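PDB 4Q38: acyltransferase from Actinoplanes teichomyceticus, which transfers long aliphatic acyl chains from acyl-CoA to the amino sugar of teicoplanin-type glycopeptide antibiotics. Local coordinates for residues G186-L198 and L208-L220. Residues are numbered along the deposited sequence; the frame is centred on the assembly and turned at random.
Sequences GILYRLGRLQFSL and LGLHVPEWGGPLL. With COA (coenzyme A), chain D.
An antiparallel beta hairpin of the GNAT-like domain, strands 194-200 and 206-211, runs out into a loop that lines part of the coenzyme A site. Gln195 pairs with His211 and Ser197 with Gly209 as hydrogen-bonded pairs, the straightest bond being Gln195 N to His211 O (2.9 Å, 170°). Phe196 and Leu210 form a non-hydrogen-bonded pair between them, and Leu210 CD1 sits 3.8 Å from both Phe196 CE1 and Leu194 CD1, on the face lined by helix 221-238. On the other face Ser197 OG lies in the plane of the His211 ring, at its edge, 2.8 Å from NE2; a chi1 of 55° sets the hydroxyl between the backbone N and carbonyl carbon, above Gly209, where no side chain intervenes. Leu188 CD1 approaches CD2 of the same imidazole, and Trp179 meets this ring edge-to-face. Beyond the strands, Arg193 reaches into the loop, its chain bent at chi2 (60°). NH1 and NH2 grip Pro213 O end-on, while NE and NH2 take Gly217 O side-on, NH2 at 2.8 Å; both carbonyl oxygens lie close to the guanidinium plane, and Trp215 O stands over one face. Arg190, extended, bonds through NH2 to Trp215 O (2.8 Å), with Pro213 CG over a face of its guanidinium and NE turned back to Gly192 O. The loop thus held offers Val212 O to N4P of the pantetheine arm (2.9 Å) and Leu219 N to the pyrophosphate oxygen O4A (2.7 Å). Arg193 also touches that arm, NH2 beside CEP. Its four bonds to two carbonyl oxygens tie both ends of the 213-217 turn to one guanidinium, consistent with a loop held in shape for the cofactor. The Ser197 OG-His211 NE2 bond, with Leu188 and Trp179 against the ring, probably limits rotation of the imidazole beside the bound 6-O-decanoyl glucosamine.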
# COMPACT_ATOMS: atom_id res chain seq x y z
N GLY A 186 -1.86 5.88 10.35
CA GLY A 186 -2.59 7.13 10.24
C GLY A 186 -1.80 8.26 9.58
O GLY A 186 -2.02 9.44 9.88
N ILE A 187 -0.88 7.91 8.69
CA ILE A 187 -0.07 8.89 7.96
C ILE A 187 -0.45 9.00 6.49
O ILE A 187 0.17 9.75 5.74
CB ILE A 187 1.45 8.60 8.11
CG1 ILE A 187 1.82 7.22 7.54
CG2 ILE A 187 1.84 8.71 9.58
CD1 ILE A 187 3.30 7.01 7.29
N LEU A 188 -1.49 8.25 6.10
CA LEU A 188 -1.99 8.25 4.73
C LEU A 188 -3.51 8.37 4.79
O LEU A 188 -4.15 7.69 5.61
CB LEU A 188 -1.62 6.93 4.02
CG LEU A 188 -2.11 6.74 2.57
CD1 LEU A 188 -1.16 7.38 1.58
CD2 LEU A 188 -2.23 5.26 2.24
N TYR A 189 -4.07 9.22 3.94
CA TYR A 189 -5.53 9.44 3.86
C TYR A 189 -6.02 9.47 2.43
O TYR A 189 -5.45 10.16 1.58
CB TYR A 189 -5.94 10.72 4.61
CG TYR A 189 -5.64 10.56 6.07
CD1 TYR A 189 -6.55 9.90 6.91
CD2 TYR A 189 -4.42 10.98 6.61
CE1 TYR A 189 -6.26 9.69 8.24
CE2 TYR A 189 -4.12 10.76 7.94
CZ TYR A 189 -5.04 10.11 8.75
OH TYR A 189 -4.76 9.88 10.08
N ARG A 190 -7.09 8.72 2.16
CA ARG A 190 -7.74 8.80 0.86
C ARG A 190 -8.75 9.95 0.89
O ARG A 190 -9.67 9.98 1.72
CB ARG A 190 -8.42 7.48 0.47
CG ARG A 190 -9.04 7.54 -0.92
CD ARG A 190 -9.53 6.20 -1.46
NE ARG A 190 -9.96 6.38 -2.84
CZ ARG A 190 -10.03 5.41 -3.76
NH1 ARG A 190 -9.70 4.16 -3.45
NH2 ARG A 190 -10.41 5.72 -4.99
N LEU A 191 -8.55 10.90 -0.01
CA LEU A 191 -9.37 12.09 -0.07
C LEU A 191 -10.03 12.16 -1.45
O LEU A 191 -9.70 12.99 -2.29
CB LEU A 191 -8.51 13.33 0.22
CG LEU A 191 -7.74 13.38 1.55
CD1 LEU A 191 -6.99 14.71 1.65
CD2 LEU A 191 -8.61 13.20 2.79
N GLY A 192 -10.97 11.25 -1.68
CA GLY A 192 -11.60 11.13 -3.01
C GLY A 192 -10.80 10.17 -3.86
O GLY A 192 -10.48 9.07 -3.39
N ARG A 193 -10.49 10.56 -5.10
CA ARG A 193 -9.81 9.65 -6.04
C ARG A 193 -8.34 9.41 -5.64
O ARG A 193 -7.80 8.33 -5.87
CB ARG A 193 -9.89 10.18 -7.49
CG ARG A 193 -9.39 9.21 -8.56
CD ARG A 193 -10.20 7.92 -8.52
NE ARG A 193 -9.63 6.82 -9.30
CZ ARG A 193 -8.64 6.02 -8.92
NH1 ARG A 193 -8.01 6.22 -7.75
NH2 ARG A 193 -8.25 5.03 -9.71
N LEU A 194 -7.71 10.43 -5.05
CA LEU A 194 -6.29 10.35 -4.68
C LEU A 194 -6.09 10.14 -3.18
O LEU A 194 -6.95 10.51 -2.38
CB LEU A 194 -5.58 11.64 -5.06
CG LEU A 194 -5.74 12.16 -6.49
CD1 LEU A 194 -5.02 13.49 -6.56
CD2 LEU A 194 -5.17 11.14 -7.47
N GLN A 195 -4.94 9.58 -2.84
CA GLN A 195 -4.46 9.51 -1.47
C GLN A 195 -3.31 10.49 -1.26
O GLN A 195 -2.58 10.82 -2.20
CB GLN A 195 -3.89 8.12 -1.17
CG GLN A 195 -4.89 6.98 -1.21
CD GLN A 195 -4.18 5.67 -1.47
OE1 GLN A 195 -3.21 5.64 -2.22
NE2 GLN A 195 -4.66 4.59 -0.84
N PHE A 196 -3.16 10.94 -0.02
CA PHE A 196 -2.06 11.83 0.38
C PHE A 196 -1.41 11.31 1.64
O PHE A 196 -2.09 10.98 2.61
CB PHE A 196 -2.57 13.26 0.61
CG PHE A 196 -3.12 13.91 -0.63
CD1 PHE A 196 -2.29 14.58 -1.51
CD2 PHE A 196 -4.48 13.82 -0.92
CE1 PHE A 196 -2.80 15.16 -2.68
CE2 PHE A 196 -5.00 14.40 -2.08
CZ PHE A 196 -4.16 15.06 -2.96
N SER A 197 -0.08 11.26 1.63
CA SER A 197 0.69 10.87 2.81
C SER A 197 1.47 12.05 3.40
O SER A 197 2.01 12.87 2.66
CB SER A 197 1.67 9.75 2.47
OG SER A 197 2.49 10.16 1.39
N LEU A 198 1.53 12.11 4.72
CA LEU A 198 2.45 13.02 5.41
C LEU A 198 3.86 12.59 5.04
O LEU A 198 4.21 11.42 5.15
CB LEU A 198 2.27 12.92 6.92
CG LEU A 198 0.93 13.33 7.53
CD1 LEU A 198 0.80 12.77 8.93
CD2 LEU A 198 0.82 14.85 7.55
N LEU A 208 3.35 16.66 0.88
CA LEU A 208 2.43 15.53 0.83
C LEU A 208 2.79 14.60 -0.31
O LEU A 208 2.97 15.04 -1.45
CB LEU A 208 0.98 16.02 0.71
CG LEU A 208 0.45 16.93 1.83
CD1 LEU A 208 -0.96 17.37 1.45
CD2 LEU A 208 0.42 16.25 3.20
N GLY A 209 2.92 13.31 -0.00
CA GLY A 209 3.06 12.31 -1.05
C GLY A 209 1.69 12.14 -1.69
O GLY A 209 0.68 12.12 -0.99
N LEU A 210 1.65 12.07 -3.01
CA LEU A 210 0.37 11.88 -3.71
C LEU A 210 0.39 10.47 -4.27
O LEU A 210 1.40 10.04 -4.81
CB LEU A 210 0.19 12.94 -4.81
CG LEU A 210 -1.11 12.97 -5.64
CD1 LEU A 210 -1.34 14.39 -6.15
CD2 LEU A 210 -1.08 11.98 -6.80
N HIS A 211 -0.72 9.73 -4.13
CA HIS A 211 -0.77 8.34 -4.57
C HIS A 211 -2.09 8.05 -5.24
O HIS A 211 -3.09 8.70 -4.93
CB HIS A 211 -0.56 7.39 -3.39
CG HIS A 211 0.56 7.80 -2.47
ND1 HIS A 211 1.84 7.40 -2.65
CD2 HIS A 211 0.57 8.62 -1.35
CE1 HIS A 211 2.62 7.93 -1.69
NE2 HIS A 211 1.84 8.67 -0.89
N VAL A 212 -2.10 7.08 -6.15
CA VAL A 212 -3.31 6.75 -6.89
C VAL A 212 -3.64 5.27 -6.64
O VAL A 212 -2.98 4.38 -7.18
CB VAL A 212 -3.16 7.01 -8.42
CG1 VAL A 212 -4.47 6.70 -9.15
CG2 VAL A 212 -2.73 8.45 -8.70
N PRO A 213 -4.65 5.01 -5.79
CA PRO A 213 -5.10 3.64 -5.61
C PRO A 213 -5.79 3.13 -6.88
O PRO A 213 -6.30 3.93 -7.68
CB PRO A 213 -6.09 3.73 -4.45
CG PRO A 213 -6.52 5.15 -4.40
CD PRO A 213 -5.40 5.98 -4.97
N GLU A 214 -5.79 1.83 -7.07
CA GLU A 214 -6.33 1.28 -8.31
C GLU A 214 -7.85 1.45 -8.35
O GLU A 214 -8.39 1.92 -9.35
CB GLU A 214 -5.96 -0.20 -8.47
CG GLU A 214 -6.60 -0.81 -9.72
CD GLU A 214 -6.22 -2.26 -9.93
OE1 GLU A 214 -5.01 -2.56 -10.01
OE2 GLU A 214 -7.13 -3.10 -10.02
N TRP A 215 -8.52 1.11 -7.26
CA TRP A 215 -9.98 1.16 -7.23
C TRP A 215 -10.53 2.55 -7.21
O TRP A 215 -9.98 3.43 -6.56
CB TRP A 215 -10.51 0.38 -6.04
CG TRP A 215 -10.47 -1.11 -6.25
CD1 TRP A 215 -9.94 -1.81 -7.33
CD2 TRP A 215 -10.95 -2.14 -5.33
NE1 TRP A 215 -10.08 -3.17 -7.16
CE2 TRP A 215 -10.67 -3.43 -5.97
CE3 TRP A 215 -11.57 -2.12 -4.08
CZ2 TRP A 215 -11.01 -4.64 -5.38
CZ3 TRP A 215 -11.90 -3.35 -3.49
CH2 TRP A 215 -11.63 -4.57 -4.13
N GLY A 216 -11.64 2.74 -7.91
CA GLY A 216 -12.28 4.04 -7.97
C GLY A 216 -12.43 4.58 -9.38
O GLY A 216 -12.78 5.74 -9.55
N GLY A 217 -12.17 3.73 -10.38
CA GLY A 217 -12.34 4.11 -11.79
C GLY A 217 -11.23 4.99 -12.36
O GLY A 217 -10.19 5.17 -11.73
N PRO A 218 -11.45 5.54 -13.57
CA PRO A 218 -10.42 6.34 -14.24
C PRO A 218 -10.01 7.58 -13.46
O PRO A 218 -10.76 8.09 -12.63
CB PRO A 218 -11.08 6.75 -15.57
CG PRO A 218 -12.10 5.68 -15.82
CD PRO A 218 -12.62 5.31 -14.45
N LEU A 219 -8.80 8.06 -13.74
CA LEU A 219 -8.28 9.26 -13.12
C LEU A 219 -8.86 10.49 -13.84
O LEU A 219 -8.12 11.25 -14.48
CB LEU A 219 -6.75 9.25 -13.20
CG LEU A 219 -5.89 9.58 -11.97
CD1 LEU A 219 -4.53 10.07 -12.42
CD2 LEU A 219 -6.55 10.58 -11.04
N LEU A 220 -10.17 10.68 -13.73
CA LEU A 220 -10.88 11.78 -14.40
C LEU A 220 -10.38 13.13 -13.88
O LEU A 220 -10.18 13.28 -12.67
CB LEU A 220 -12.39 11.65 -14.20
CG LEU A 220 -13.15 10.44 -14.76
CD1 LEU A 220 -14.62 10.51 -14.37
CD2 LEU A 220 -13.02 10.33 -16.27
N1A COA D . -3.96 -1.21 -16.91
C2A COA D . -4.43 -1.40 -18.16
N3A COA D . -4.90 -0.40 -18.93
C4A COA D . -4.93 0.87 -18.46
C5A COA D . -4.44 1.15 -17.10
C6A COA D . -3.93 0.00 -16.31
N6A COA D . -3.44 0.14 -15.06
N7A COA D . -4.58 2.48 -16.91
C8A COA D . -5.11 3.00 -18.03
N9A COA D . -5.33 2.04 -18.95
C1B COA D . -5.88 2.23 -20.32
C2B COA D . -7.21 2.96 -20.34
O2B COA D . -8.29 2.04 -20.21
C3B COA D . -7.17 3.65 -21.69
O3B COA D . -7.42 2.67 -22.70
P3B COA D . -7.95 3.03 -24.19
O7A COA D . -9.39 3.38 -23.96
O8A COA D . -7.67 1.76 -24.94
O9A COA D . -7.10 4.19 -24.65
C4B COA D . -5.70 4.05 -21.80
O4B COA D . -4.98 3.07 -21.06
C5B COA D . -5.39 5.46 -21.27
O5B COA D . -5.69 5.53 -19.87
P1A COA D . -5.73 6.91 -19.05
O1A COA D . -6.99 7.69 -19.33
O2A COA D . -4.39 7.58 -19.27
O3A COA D . -5.76 6.38 -17.52
P2A COA D . -7.08 6.01 -16.68
O4A COA D . -7.61 7.25 -16.02
O5A COA D . -8.03 5.17 -17.50
O6A COA D . -6.43 5.03 -15.57
CBP COA D . -5.36 4.70 -13.38
CCP COA D . -5.46 5.54 -14.65
CDP COA D . -4.26 5.34 -12.56
CEP COA D . -6.68 4.78 -12.65
CAP COA D . -5.02 3.24 -13.73
OAP COA D . -3.84 3.19 -14.53
C9P COA D . -4.81 2.29 -12.55
O9P COA D . -5.76 1.87 -11.93
N8P COA D . -3.55 1.93 -12.27
C7P COA D . -3.20 1.17 -11.08
C6P COA D . -2.82 2.10 -9.93
C5P COA D . -1.55 2.88 -10.26
O5P COA D . -0.91 2.63 -11.27
N4P COA D . -1.22 3.84 -9.39
C3P COA D . 0.08 4.50 -9.43
C2P COA D . 1.21 3.66 -8.85
S1P COA D . 2.79 4.57 -8.94